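Local coordinates for probable branched-chain amino acid ABC transporter, amino acid binding protein (Thermus thermophilus, PDB 3LKB), which probably captures branched-chain amino acids such as valine between its lobes and delivers them to a membrane ABC transporter for uptake, at residues R65-A70 against L97-I102; Q129-L134 against R164-E169; D176-G181 against T188-R193; K192-A197 against L223-L228. The protein carries 2 engineered substitutions. One frame throughout, in Å; residues are numbered along the deposited sequence.

Interaction 1. Residues R65-A70 against L97-I102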
loop_
_atom_site.group_PDB
_atom_site.type_symbol
_atom_site.label_atom_id
_atom_site.label_comp_id
_atom_site.label_asym_id
_atom_site.label_seq_id
_atom_site.Cartn_x
_atom_site.Cartn_y
_atom_site.Cartn_z
ATOM N N ARG A 65 1.617 -20.608 1.065
ATOM C CA ARG A 65 0.554 -21.001 1.972
ATOM C C ARG A 65 -0.746 -20.617 1.308
ATOM O O ARG A 65 -1.661 -21.409 1.269
ATOM C CB ARG A 65 0.726 -20.379 3.350
ATOM C CG ARG A 65 -0.369 -20.761 4.407
ATOM C CD ARG A 65 -1.337 -19.576 4.779
ATOM N NE ARG A 65 -0.594 -18.428 5.331
ATOM C CZ ARG A 65 -0.543 -18.100 6.623
ATOM N NH1 ARG A 65 -1.214 -18.823 7.513
ATOM N NH2 ARG A 65 0.183 -17.049 7.030
ATOM N N PHE A 66 -0.817 -19.426 0.733
ATOM C CA PHE A 66 -2.074 -18.990 0.108
ATOM C C PHE A 66 -2.457 -19.825 -1.118
ATOM O O PHE A 66 -3.625 -20.084 -1.361
ATOM C CB PHE A 66 -2.012 -17.537 -0.285
ATOM C CG PHE A 66 -1.937 -16.599 0.878
ATOM C CD1 PHE A 66 -2.502 -16.943 2.111
ATOM C CD2 PHE A 66 -1.313 -15.332 0.735
ATOM C CE1 PHE A 66 -2.417 -16.068 3.195
ATOM C CE2 PHE A 66 -1.242 -14.438 1.783
ATOM C CZ PHE A 66 -1.784 -14.785 3.025
ATOM N N PHE A 67 -1.454 -20.278 -1.856
ATOM C CA PHE A 67 -1.667 -21.114 -2.999
ATOM C C PHE A 67 -2.146 -22.497 -2.609
ATOM O O PHE A 67 -3.059 -23.048 -3.256
ATOM C CB PHE A 67 -0.363 -21.237 -3.764
ATOM C CG PHE A 67 -0.456 -22.093 -4.987
ATOM C CD1 PHE A 67 -1.378 -21.800 -6.006
ATOM C CD2 PHE A 67 0.378 -23.171 -5.127
ATOM C CE1 PHE A 67 -1.457 -22.576 -7.136
ATOM C CE2 PHE A 67 0.321 -23.969 -6.282
ATOM C CZ PHE A 67 -0.588 -23.681 -7.290
ATOM N N GLU A 68 -1.539 -23.061 -1.563
ATOM C CA GLU A 68 -1.948 -24.392 -1.092
ATOM C C GLU A 68 -3.384 -24.392 -0.599
ATOM O O GLU A 68 -4.136 -25.282 -0.977
ATOM C CB GLU A 68 -1.005 -24.986 -0.062
ATOM C CG GLU A 68 0.276 -25.465 -0.707
ATOM C CD GLU A 68 1.418 -25.686 0.288
ATOM O OE1 GLU A 68 1.377 -25.175 1.455
ATOM O OE2 GLU A 68 2.384 -26.370 -0.125
ATOM N N GLU A 69 -3.744 -23.372 0.191
ATOM C CA GLU A 69 -5.113 -23.162 0.653
ATOM C C GLU A 69 -6.022 -23.046 -0.541
ATOM O O GLU A 69 -7.027 -23.750 -0.596
ATOM C CB GLU A 69 -5.261 -21.917 1.532
ATOM C CG GLU A 69 -6.720 -21.373 1.616
ATOM C CD GLU A 69 -6.816 -19.883 2.039
ATOM O OE1 GLU A 69 -6.256 -18.996 1.323
ATOM O OE2 GLU A 69 -7.468 -19.609 3.066
ATOM N N ALA A 70 -5.657 -22.194 -1.497
ATOM C CA ALA A 70 -6.471 -21.984 -2.680
ATOM C C ALA A 70 -6.612 -23.241 -3.562
ATOM O O ALA A 70 -7.612 -23.367 -4.245
ATOM C CB ALA A 70 -5.950 -20.807 -3.500
ATOM N N LEU A 97 0.619 -30.250 -10.273
ATOM C CA LEU A 97 -0.824 -30.246 -10.265
ATOM C C LEU A 97 -1.484 -29.671 -11.509
ATOM O O LEU A 97 -2.698 -29.539 -11.543
ATOM C CB LEU A 97 -1.354 -29.616 -8.964
ATOM C CG LEU A 97 -0.849 -28.256 -8.564
ATOM C CD1 LEU A 97 -1.723 -27.282 -9.277
ATOM C CD2 LEU A 97 -0.958 -28.054 -7.056
ATOM N N ARG A 98 -0.684 -29.342 -12.527
ATOM C CA ARG A 98 -1.214 -28.897 -13.810
ATOM C C ARG A 98 -2.214 -27.728 -13.721
ATOM O O ARG A 98 -3.247 -27.747 -14.371
ATOM C CB ARG A 98 -1.907 -30.063 -14.538
ATOM C CG ARG A 98 -1.114 -31.346 -14.630
ATOM C CD ARG A 98 -1.916 -32.424 -15.306
ATOM N NE ARG A 98 -1.233 -33.718 -15.280
ATOM C CZ ARG A 98 -0.392 -34.171 -16.226
ATOM N NH1 ARG A 98 -0.081 -33.439 -17.299
ATOM N NH2 ARG A 98 0.163 -35.373 -16.100
ATOM N N ILE A 99 -1.959 -26.718 -12.903
ATOM C CA ILE A 99 -2.853 -25.563 -13.021
ATOM C C ILE A 99 -2.274 -24.368 -13.769
ATOM O O ILE A 99 -1.253 -23.815 -13.361
ATOM C CB ILE A 99 -3.568 -25.136 -11.702
ATOM C CG1 ILE A 99 -2.762 -24.138 -10.925
ATOM C CG2 ILE A 99 -4.057 -26.359 -10.806
ATOM C CD1 ILE A 99 -3.730 -23.165 -10.285
ATOM N N PRO A 100 -2.935 -23.966 -14.868
ATOM C CA PRO A 100 -2.527 -22.770 -15.642
ATOM C C PRO A 100 -2.333 -21.574 -14.756
ATOM O O PRO A 100 -3.171 -21.306 -13.913
ATOM C CB PRO A 100 -3.719 -22.513 -16.560
ATOM C CG PRO A 100 -4.371 -23.838 -16.707
ATOM C CD PRO A 100 -4.213 -24.518 -15.351
ATOM N N THR A 101 -1.258 -20.839 -14.973
ATOM C CA THR A 101 -0.834 -19.792 -14.062
ATOM C C THR A 101 -0.472 -18.611 -14.872
ATOM O O THR A 101 0.376 -18.724 -15.782
ATOM C CB THR A 101 0.398 -20.254 -13.281
ATOM O OG1 THR A 101 -0.030 -21.274 -12.391
ATOM C CG2 THR A 101 1.036 -19.145 -12.463
ATOM N N ILE A 102 -1.112 -17.486 -14.581
ATOM C CA ILE A 102 -0.843 -16.270 -15.321
ATOM C C ILE A 102 -0.186 -15.285 -14.366
ATOM O O ILE A 102 -0.870 -14.740 -13.495
ATOM C CB ILE A 102 -2.150 -15.670 -15.857
ATOM C CG1 ILE A 102 -2.875 -16.732 -16.682
ATOM C CG2 ILE A 102 -1.872 -14.360 -16.608
ATOM C CD1 ILE A 102 -4.354 -16.383 -17.036
#
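Leu97 and Ile99 converge on the ring of Phe67, which carries the contact from segment 65-70 toward the end of helix 84-97 and the chain leaving it. The Leu97 contact is the looser one: its CD1 is modelled 4.3 Å from Phe67 CZ, oblique to the ring, but the placement of that methyl is doubtful because it clashes with Ile99. Arg98 then takes a positive phi of 53° in a Schellman motif, which ends the helix and redirects the chain toward strand 101-103; its carbonyl receives a hydrogen bond from Asn313. Ile99 carries the contact: its CD1 lies 3.9 Å from Phe67 CE1, at the ring edge and in its plane. Phe67 meets it because CG is anti to the backbone N (chi1 180°), which carries the ring out from the helix. Pro100 shares a backbone hydrogen bond with Phe79, whose own ring stacks with Phe67. Next, Thr101 OG1 donates to Ile99 O at 3.0 Å, with the donor tilted 29° from the carbonyl plane, satisfying a buried hydroxyl. Ile102 bonds through its backbone to Phe79 and Ser81, so the chain joins strand 79-81 in a parallel pair, the two strands of a beta-alpha-beta crossover through helix 84-97. No hydrogen bond crosses between 65-70 and 97-102, so their union rests on dispersion and on burial of aromatic and aliphatic surface.

Interaction 2. Residues Q129-L134 against R164-E169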
loop_
_atom_site.group_PDB
_atom_site.type_symbol
_atom_site.label_atom_id
_atom_site.label_comp_id
_atom_site.label_asym_id
_atom_site.label_seq_id
_atom_site.Cartn_x
_atom_site.Cartn_y
_atom_site.Cartn_z
ATOM N N GLN A 129 12.280 -6.696 -23.177
ATOM C CA GLN A 129 12.169 -5.279 -22.827
ATOM C C GLN A 129 13.547 -4.669 -22.693
ATOM O O GLN A 129 13.849 -3.683 -23.345
ATOM C CB GLN A 129 11.343 -5.114 -21.494
ATOM C CG GLN A 129 9.872 -5.454 -21.698
ATOM C CD GLN A 129 9.109 -5.640 -20.417
ATOM O OE1 GLN A 129 9.503 -5.191 -19.339
ATOM N NE2 GLN A 129 8.020 -6.340 -20.522
ATOM N N VAL A 130 14.387 -5.244 -21.862
ATOM C CA VAL A 130 15.696 -4.730 -21.627
ATOM C C VAL A 130 16.597 -4.757 -22.876
ATOM O O VAL A 130 17.222 -3.791 -23.160
ATOM C CB VAL A 130 16.394 -5.360 -20.387
ATOM C CG1 VAL A 130 17.797 -5.137 -20.410
ATOM C CG2 VAL A 130 15.868 -4.864 -19.175
ATOM N N VAL A 131 16.595 -5.854 -23.611
ATOM C CA VAL A 131 17.247 -5.962 -24.887
ATOM C C VAL A 131 16.682 -4.972 -25.926
ATOM O O VAL A 131 17.395 -4.432 -26.691
ATOM C CB VAL A 131 17.226 -7.431 -25.420
ATOM C CG1 VAL A 131 17.761 -7.549 -26.744
ATOM C CG2 VAL A 131 17.874 -8.335 -24.513
ATOM N N ALA A 132 15.391 -4.737 -25.908
ATOM C CA ALA A 132 14.828 -3.774 -26.804
ATOM C C ALA A 132 15.366 -2.377 -26.521
ATOM O O ALA A 132 15.724 -1.684 -27.420
ATOM C CB ALA A 132 13.319 -3.816 -26.807
ATOM N N LEU A 133 15.393 -2.010 -25.269
ATOM C CA LEU A 133 16.043 -0.780 -24.825
ATOM C C LEU A 133 17.553 -0.668 -25.211
ATOM O O LEU A 133 18.028 0.410 -25.605
ATOM C CB LEU A 133 15.926 -0.658 -23.288
ATOM C CG LEU A 133 14.510 -0.413 -22.774
ATOM C CD1 LEU A 133 14.462 -0.623 -21.314
ATOM C CD2 LEU A 133 13.951 0.986 -23.189
ATOM N N LEU A 134 18.302 -1.743 -25.046
ATOM C CA LEU A 134 19.707 -1.722 -25.431
ATOM C C LEU A 134 19.838 -1.511 -26.907
ATOM O O LEU A 134 20.775 -0.820 -27.326
ATOM C CB LEU A 134 20.455 -2.987 -25.041
ATOM C CG LEU A 134 20.614 -3.238 -23.533
ATOM C CD1 LEU A 134 21.199 -4.621 -23.259
ATOM C CD2 LEU A 134 21.453 -2.177 -22.867
ATOM N N ARG A 164 23.606 -8.690 -20.669
ATOM C CA ARG A 164 25.035 -8.764 -20.846
ATOM C C ARG A 164 25.300 -9.338 -22.227
ATOM O O ARG A 164 26.084 -8.773 -23.030
ATOM C CB ARG A 164 25.714 -9.606 -19.759
ATOM C CG ARG A 164 25.687 -8.978 -18.361
ATOM C CD ARG A 164 26.685 -9.714 -17.443
ATOM N NE ARG A 164 26.632 -9.382 -16.008
ATOM C CZ ARG A 164 27.331 -8.389 -15.444
ATOM N NH1 ARG A 164 28.100 -7.614 -16.205
ATOM N NH2 ARG A 164 27.252 -8.153 -14.123
ATOM N N LYS A 165 24.643 -10.441 -22.545
ATOM C CA LYS A 165 24.964 -10.986 -23.827
ATOM C C LYS A 165 24.483 -10.124 -24.989
ATOM O O LYS A 165 25.171 -10.075 -25.992
ATOM C CB LYS A 165 24.688 -12.491 -23.960
ATOM C CG LYS A 165 23.313 -12.941 -23.945
ATOM C CD LYS A 165 22.995 -13.643 -22.606
ATOM C CE LYS A 165 23.860 -14.855 -22.335
ATOM N NZ LYS A 165 23.005 -16.086 -22.218
ATOM N N ALA A 166 23.349 -9.421 -24.847
ATOM C CA ALA A 166 22.912 -8.462 -25.859
ATOM C C ALA A 166 23.882 -7.295 -25.983
ATOM O O ALA A 166 24.163 -6.864 -27.084
ATOM C CB ALA A 166 21.473 -7.956 -25.581
ATOM N N ALA A 167 24.403 -6.800 -24.860
ATOM C CA ALA A 167 25.334 -5.677 -24.883
ATOM C C ALA A 167 26.572 -6.046 -25.658
ATOM O O ALA A 167 27.082 -5.264 -26.463
ATOM C CB ALA A 167 25.719 -5.268 -23.506
ATOM N N ARG A 168 27.027 -7.264 -25.425
ATOM C CA ARG A 168 28.152 -7.778 -26.127
ATOM C C ARG A 168 27.840 -7.759 -27.634
ATOM O O ARG A 168 28.628 -7.233 -28.431
ATOM C CB ARG A 168 28.523 -9.175 -25.592
ATOM C CG ARG A 168 29.224 -10.057 -26.613
ATOM C CD ARG A 168 29.383 -11.511 -26.118
ATOM N NE ARG A 168 30.519 -12.229 -26.733
ATOM C CZ ARG A 168 30.631 -12.577 -28.025
ATOM N NH1 ARG A 168 29.689 -12.255 -28.937
ATOM N NH2 ARG A 168 31.726 -13.241 -28.414
ATOM N N GLU A 169 26.681 -8.274 -28.022
ATOM C CA GLU A 169 26.380 -8.398 -29.451
ATOM C C GLU A 169 26.302 -7.060 -30.167
ATOM O O GLU A 169 26.592 -6.976 -31.356
ATOM C CB GLU A 169 25.089 -9.177 -29.677
ATOM C CG GLU A 169 25.233 -10.679 -29.501
ATOM C CD GLU A 169 25.779 -11.361 -30.757
ATOM O OE1 GLU A 169 25.580 -10.807 -31.869
ATOM O OE2 GLU A 169 26.411 -12.436 -30.642
#
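Val131 and Leu134 of helix 126-140 close around the single methyl of Ala166 on helix 160-170. Val131 has CG1 anti to its backbone N (chi1 175°) and CG2 anti to the carbonyl carbon, and this setting presents both branches to the partner: CG2 lies 3.8 Å and CG1 3.9 Å from Ala166 CB. Leu134, one turn further on, has CG anti to the carbonyl carbon (chi1 -66°), and its extended chi2 carries CD1 to within 4.1 Å of the same Ala166 CB. That CD1 also rests 4.2 Å from the backbone N of Ala167, so the leucine packs on the main chain as well as on a methyl group. The axes run nearly parallel, crossing at -22° with a closest approach of 9.7 Å. Both helices belong to the alpha/beta lobe built on the seven-stranded sheet; Ala167 touches Ile174 of strand 173-179, while Leu377 and Phe378 of helix 376-383 pack against Val131. All four touching residues are buried and no hydrogen bond links the two segments. Association here therefore rests on van der Waals packing of apolar side chains, one of them also against the main chain, with branched groups supplied by one helix and small alanines by the other.

Interaction 3. Residues D176-G181 against T188-R193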
loop_
_atom_site.group_PDB
_atom_site.type_symbol
_atom_site.label_atom_id
_atom_site.label_comp_id
_atom_site.label_asym_id
_atom_site.label_seq_id
_atom_site.Cartn_x
_atom_site.Cartn_y
_atom_site.Cartn_z
ATOM N N ASP A 176 28.673 -1.284 -14.920
ATOM C CA ASP A 176 28.332 -1.669 -13.572
ATOM C C ASP A 176 26.945 -2.227 -13.580
ATOM O O ASP A 176 26.155 -1.925 -14.492
ATOM C CB ASP A 176 28.389 -0.455 -12.643
ATOM C CG ASP A 176 28.805 -0.821 -11.221
ATOM O OD1 ASP A 176 28.846 -2.036 -10.926
ATOM O OD2 ASP A 176 29.083 0.113 -10.403
ATOM N N VAL A 177 26.683 -3.089 -12.606
ATOM C CA VAL A 177 25.347 -3.405 -12.182
ATOM C C VAL A 177 25.190 -3.367 -10.663
ATOM O O VAL A 177 25.905 -4.041 -9.884
ATOM C CB VAL A 177 24.715 -4.646 -12.914
ATOM C CG1 VAL A 177 25.677 -5.325 -13.856
ATOM C CG2 VAL A 177 23.995 -5.626 -11.990
ATOM N N GLN A 178 24.264 -2.507 -10.276
ATOM C CA GLN A 178 23.951 -2.188 -8.916
ATOM C C GLN A 178 22.512 -2.561 -8.576
ATOM O O GLN A 178 21.588 -2.339 -9.354
ATOM C CB GLN A 178 24.045 -0.678 -8.717
ATOM C CG GLN A 178 25.437 -0.082 -8.656
ATOM C CD GLN A 178 26.217 -0.523 -7.449
ATOM O OE1 GLN A 178 25.730 -0.461 -6.324
ATOM N NE2 GLN A 178 27.441 -0.982 -7.682
ATOM N N GLU A 179 22.311 -3.023 -7.379
ATOM C CA GLU A 179 21.053 -3.343 -6.826
ATOM C C GLU A 179 20.599 -2.202 -5.933
ATOM O O GLU A 179 21.282 -1.855 -5.056
ATOM C CB GLU A 179 21.161 -4.691 -6.106
ATOM C CG GLU A 179 20.878 -5.864 -7.026
ATOM C CD GLU A 179 21.259 -7.268 -6.536
ATOM O OE1 GLU A 179 21.009 -7.640 -5.404
ATOM O OE2 GLU A 179 21.777 -8.048 -7.321
ATOM N N VAL A 180 19.461 -1.601 -6.233
ATOM C CA VAL A 180 18.856 -0.550 -5.429
ATOM C C VAL A 180 17.379 -0.821 -5.141
ATOM O O VAL A 180 16.590 -0.952 -6.020
ATOM C CB VAL A 180 19.019 0.867 -6.066
ATOM C CG1 VAL A 180 18.474 1.932 -5.238
ATOM C CG2 VAL A 180 20.389 1.144 -6.461
ATOM N N GLY A 181 17.035 -0.886 -3.867
ATOM C CA GLY A 181 15.678 -1.091 -3.414
ATOM C C GLY A 181 14.926 0.110 -2.925
ATOM O O GLY A 181 15.353 1.194 -3.093
ATOM N N THR A 188 23.242 9.838 -4.456
ATOM C CA THR A 188 24.463 10.632 -4.779
ATOM C C THR A 188 25.698 9.786 -5.051
ATOM O O THR A 188 26.261 9.870 -6.138
ATOM C CB THR A 188 24.781 11.700 -3.706
ATOM O OG1 THR A 188 23.701 12.631 -3.646
ATOM C CG2 THR A 188 26.009 12.506 -4.098
ATOM N N ALA A 189 26.112 8.974 -4.082
ATOM C CA ALA A 189 27.285 8.148 -4.276
ATOM C C ALA A 189 27.197 7.266 -5.542
ATOM O O ALA A 189 28.165 7.098 -6.289
ATOM C CB ALA A 189 27.563 7.278 -3.020
ATOM N N LEU A 190 26.036 6.682 -5.777
ATOM C CA LEU A 190 25.928 5.736 -6.851
ATOM C C LEU A 190 26.011 6.501 -8.152
ATOM O O LEU A 190 26.731 6.128 -9.052
ATOM C CB LEU A 190 24.618 4.966 -6.748
ATOM C CG LEU A 190 24.152 4.278 -8.006
ATOM C CD1 LEU A 190 24.995 3.028 -8.158
ATOM C CD2 LEU A 190 22.718 3.931 -7.827
ATOM N N LEU A 191 25.284 7.593 -8.231
ATOM C CA LEU A 191 25.319 8.419 -9.423
ATOM C C LEU A 191 26.724 9.012 -9.711
ATOM O O LEU A 191 27.162 9.042 -10.873
ATOM C CB LEU A 191 24.218 9.490 -9.360
ATOM C CG LEU A 191 22.773 8.976 -9.460
ATOM C CD1 LEU A 191 21.787 9.985 -8.939
ATOM C CD2 LEU A 191 22.378 8.546 -10.891
ATOM N N LYS A 192 27.419 9.467 -8.669
ATOM C CA LYS A 192 28.822 9.963 -8.792
ATOM C C LYS A 192 29.787 8.870 -9.287
ATOM O O LYS A 192 30.642 9.143 -10.089
ATOM C CB LYS A 192 29.334 10.523 -7.458
ATOM C CG LYS A 192 29.388 12.023 -7.286
ATOM C CD LYS A 192 28.207 12.774 -7.843
ATOM C CE LYS A 192 27.876 13.998 -6.934
ATOM N NZ LYS A 192 28.611 15.308 -7.145
ATOM N N ARG A 193 29.608 7.639 -8.824
ATOM C CA ARG A 193 30.312 6.466 -9.341
ATOM C C ARG A 193 30.121 6.302 -10.853
ATOM O O ARG A 193 31.104 6.138 -11.585
ATOM C CB ARG A 193 29.836 5.192 -8.624
ATOM C CG ARG A 193 30.855 4.464 -7.738
ATOM C CD ARG A 193 31.977 3.830 -8.609
ATOM N NE ARG A 193 32.939 4.843 -9.112
ATOM C CZ ARG A 193 34.056 4.604 -9.823
ATOM N NH1 ARG A 193 34.422 3.360 -10.176
ATOM N NH2 ARG A 193 34.816 5.636 -10.180
#
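Leu190 packs against Val180 at the start of the beta-alpha-beta crossover that leads from strand 173-179 through helix 188-196 to strand 201-205, passing over strand 145-150 between them. The compact part of the contact is carried by one branch of Leu190. With CG anti to the backbone N (chi1 161°), the side chain reaches from the helix to the strand, and its CD2 comes to 3.9 Å from Val180 CG2, an ordinary apolar contact. Val180 is held in place from behind as well: its side chain touches Val149 of strand 145-150, and its carbonyl accepts a hydrogen bond from Asn206. The other branch, CD1, is directed at Gln178, but there the modelled approach is implausibly short, so the packing of Leu190 CD1 on the glutamine is doubtful in detail and carries no weight. Toward Asp176 and Arg193 the contact becomes looser and more polar. Asp176 OD2 and Arg193 NE are 6.2 Å apart, too far for a salt bridge; any attraction is probably weak. Arg193 turns instead to Gln196 within its own helix. Strand 173-179 is an outer strand of the sheet within the chain, in keeping with this partly exposed setting. On this looser side the bent Gln178 chain leaves NE2 3.4 Å from Asp176 OD2, a weak hydrogen bond with an N-H...O angle of 148°.

Interaction 4. Residues K192-A197 against L223-L228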
loop_
_atom_site.group_PDB
_atom_site.type_symbol
_atom_site.label_atom_id
_atom_site.label_comp_id
_atom_site.label_asym_id
_atom_site.label_seq_id
_atom_site.Cartn_x
_atom_site.Cartn_y
_atom_site.Cartn_z
ATOM N N LYS A 192 27.419 9.467 -8.669
ATOM C CA LYS A 192 28.822 9.963 -8.792
ATOM C C LYS A 192 29.787 8.870 -9.287
ATOM O O LYS A 192 30.642 9.143 -10.089
ATOM C CB LYS A 192 29.334 10.523 -7.458
ATOM C CG LYS A 192 29.388 12.023 -7.286
ATOM C CD LYS A 192 28.207 12.774 -7.843
ATOM C CE LYS A 192 27.876 13.998 -6.934
ATOM N NZ LYS A 192 28.611 15.308 -7.145
ATOM N N ARG A 193 29.608 7.639 -8.824
ATOM C CA ARG A 193 30.312 6.466 -9.341
ATOM C C ARG A 193 30.121 6.302 -10.853
ATOM O O ARG A 193 31.104 6.138 -11.585
ATOM C CB ARG A 193 29.836 5.192 -8.624
ATOM C CG ARG A 193 30.855 4.464 -7.738
ATOM C CD ARG A 193 31.977 3.830 -8.609
ATOM N NE ARG A 193 32.939 4.843 -9.112
ATOM C CZ ARG A 193 34.056 4.604 -9.823
ATOM N NH1 ARG A 193 34.422 3.360 -10.176
ATOM N NH2 ARG A 193 34.816 5.636 -10.180
ATOM N N PHE A 194 28.866 6.366 -11.308
ATOM C CA PHE A 194 28.512 6.265 -12.750
ATOM C C PHE A 194 29.122 7.383 -13.578
ATOM O O PHE A 194 29.661 7.152 -14.640
ATOM C CB PHE A 194 26.989 6.294 -12.934
ATOM C CG PHE A 194 26.295 5.021 -12.509
ATOM C CD1 PHE A 194 27.016 3.955 -11.934
ATOM C CD2 PHE A 194 24.920 4.907 -12.635
ATOM C CE1 PHE A 194 26.392 2.777 -11.549
ATOM C CE2 PHE A 194 24.249 3.730 -12.253
ATOM C CZ PHE A 194 24.978 2.656 -11.706
ATOM N N GLU A 195 29.031 8.602 -13.064
ATOM C CA GLU A 195 29.588 9.738 -13.733
ATOM C C GLU A 195 31.118 9.575 -13.872
ATOM O O GLU A 195 31.635 9.881 -14.920
ATOM C CB GLU A 195 29.221 11.030 -13.002
ATOM C CG GLU A 195 30.314 12.093 -13.135
ATOM C CD GLU A 195 29.782 13.497 -13.156
ATOM O OE1 GLU A 195 29.832 14.152 -12.086
ATOM O OE2 GLU A 195 29.309 13.945 -14.233
ATOM N N GLN A 196 31.823 9.064 -12.848
ATOM C CA GLN A 196 33.300 8.902 -12.932
ATOM C C GLN A 196 33.694 7.900 -14.007
ATOM O O GLN A 196 34.697 8.082 -14.747
ATOM C CB GLN A 196 33.929 8.465 -11.602
ATOM C CG GLN A 196 33.784 9.490 -10.530
ATOM C CD GLN A 196 34.393 9.039 -9.204
ATOM O OE1 GLN A 196 33.927 8.067 -8.579
ATOM N NE2 GLN A 196 35.448 9.758 -8.757
ATOM N N ALA A 197 32.889 6.849 -14.090
ATOM C CA ALA A 197 33.148 5.756 -15.007
ATOM C C ALA A 197 32.651 6.113 -16.389
ATOM O O ALA A 197 32.738 5.303 -17.286
ATOM C CB ALA A 197 32.476 4.488 -14.499
ATOM N N LEU A 223 23.067 15.868 -13.899
ATOM C CA LEU A 223 23.792 14.917 -14.750
ATOM C C LEU A 223 23.152 14.752 -16.127
ATOM O O LEU A 223 21.951 14.994 -16.292
ATOM C CB LEU A 223 23.907 13.555 -14.097
ATOM C CG LEU A 223 24.384 13.429 -12.651
ATOM C CD1 LEU A 223 24.239 11.996 -12.221
ATOM C CD2 LEU A 223 25.825 13.880 -12.483
ATOM N N LYS A 224 23.950 14.320 -17.100
ATOM C CA LYS A 224 23.478 14.162 -18.472
ATOM C C LYS A 224 23.134 12.713 -18.895
ATOM O O LYS A 224 22.718 12.488 -20.038
ATOM C CB LYS A 224 24.502 14.728 -19.473
ATOM C CG LYS A 224 25.151 16.072 -19.092
ATOM C CD LYS A 224 24.176 17.272 -19.177
ATOM C CE LYS A 224 24.891 18.595 -18.848
ATOM N NZ LYS A 224 26.277 18.622 -19.438
ATOM N N MET A 225 23.311 11.742 -18.008
ATOM C CA MET A 225 23.049 10.374 -18.393
ATOM C C MET A 225 21.566 10.263 -18.700
ATOM O O MET A 225 20.722 10.901 -18.053
ATOM C CB MET A 225 23.356 9.376 -17.280
ATOM C CG MET A 225 24.508 9.698 -16.340
ATOM S SD MET A 225 24.524 8.501 -14.994
ATOM C CE MET A 225 23.024 8.967 -14.246
ATOM N N ARG A 226 21.263 9.448 -19.688
ATOM C CA ARG A 226 19.902 9.110 -20.021
ATOM C C ARG A 226 19.421 7.878 -19.222
ATOM O O ARG A 226 20.165 6.896 -19.063
ATOM C CB ARG A 226 19.824 8.876 -21.522
ATOM C CG ARG A 226 18.590 8.165 -21.978
ATOM C CD ARG A 226 17.412 9.131 -22.163
ATOM N NE ARG A 226 17.805 10.196 -23.066
ATOM C CZ ARG A 226 16.990 10.811 -23.919
ATOM N NH1 ARG A 226 15.687 10.503 -24.028
ATOM N NH2 ARG A 226 17.502 11.772 -24.670
ATOM N N HIS A 227 18.178 7.941 -18.724
ATOM C CA HIS A 227 17.531 6.804 -18.070
ATOM C C HIS A 227 16.421 6.111 -18.881
ATOM O O HIS A 227 15.575 6.744 -19.527
ATOM C CB HIS A 227 17.030 7.176 -16.673
ATOM C CG HIS A 227 18.089 7.744 -15.777
ATOM N ND1 HIS A 227 18.689 8.961 -16.020
ATOM C CD2 HIS A 227 18.628 7.282 -14.623
ATOM C CE1 HIS A 227 19.563 9.220 -15.059
ATOM N NE2 HIS A 227 19.556 8.206 -14.209
ATOM N N LEU A 228 16.447 4.783 -18.822
ATOM C CA LEU A 228 15.506 3.920 -19.516
ATOM C C LEU A 228 15.066 2.833 -18.549
ATOM O O LEU A 228 15.692 2.627 -17.510
ATOM C CB LEU A 228 16.147 3.301 -20.783
ATOM C CG LEU A 228 17.036 4.246 -21.644
ATOM C CD1 LEU A 228 18.433 4.489 -21.028
ATOM C CD2 LEU A 228 17.179 3.662 -23.067
#
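Glu195 and Leu223 are the closest backbone positions, their CA atoms 7.8 Å apart, where the last turns of helix 188-196 pass the loop that enters strand 226-229. Leu223 sends CD2 to the Glu195 carboxylate and sits almost evenly from its atoms, 3.9 Å from OE2 and 4.0 Å from both CD and OE1. This is van der Waals contact at an exposed acid; no hydrogen bond joins the two segments here. Deeper in, Met225 SD lies 3.9 Å from Phe194 CB and near the plane of the phenyl ring, at its edge; the methionine thioether thus meets the root of the aromatic side chain. Phe194 and Met225 both touch Val202 of strand 201-205, and the Phe194 ring reaches Asp176 and Gln178 of strand 173-179. Helix 188-196 thus covers strands 173-179 and 201-205 of the parallel part of the alpha/beta sheet; strand 226-229 follows next to 201-205, joined to it through helix 208-220, which packs on His227.

In the fold
Interaction 1 stands apart, its centre 33 Å from that of interaction 2 and farther from the others. Interactions 3 and 4 join helix 188-196 to strands of the seven-stranded sheet or the loop entering one, while interaction 2 packs two helices of the same lobe. Interactions 1 and 2 are buried and apolar, one aromatic-aliphatic and the other largely methyl against methyl. Interaction 3 lies at the surface, Val180 against Leu190 with a polar flank; interaction 4 is partly buried, and there the Glu195 carboxylate meets a leucine methyl. Their centres are 9 Å apart, and Leu191 against Met225 and Phe194 against Asp176 join them. Interaction 2 touches interaction 4 where Leu133 meets Leu228.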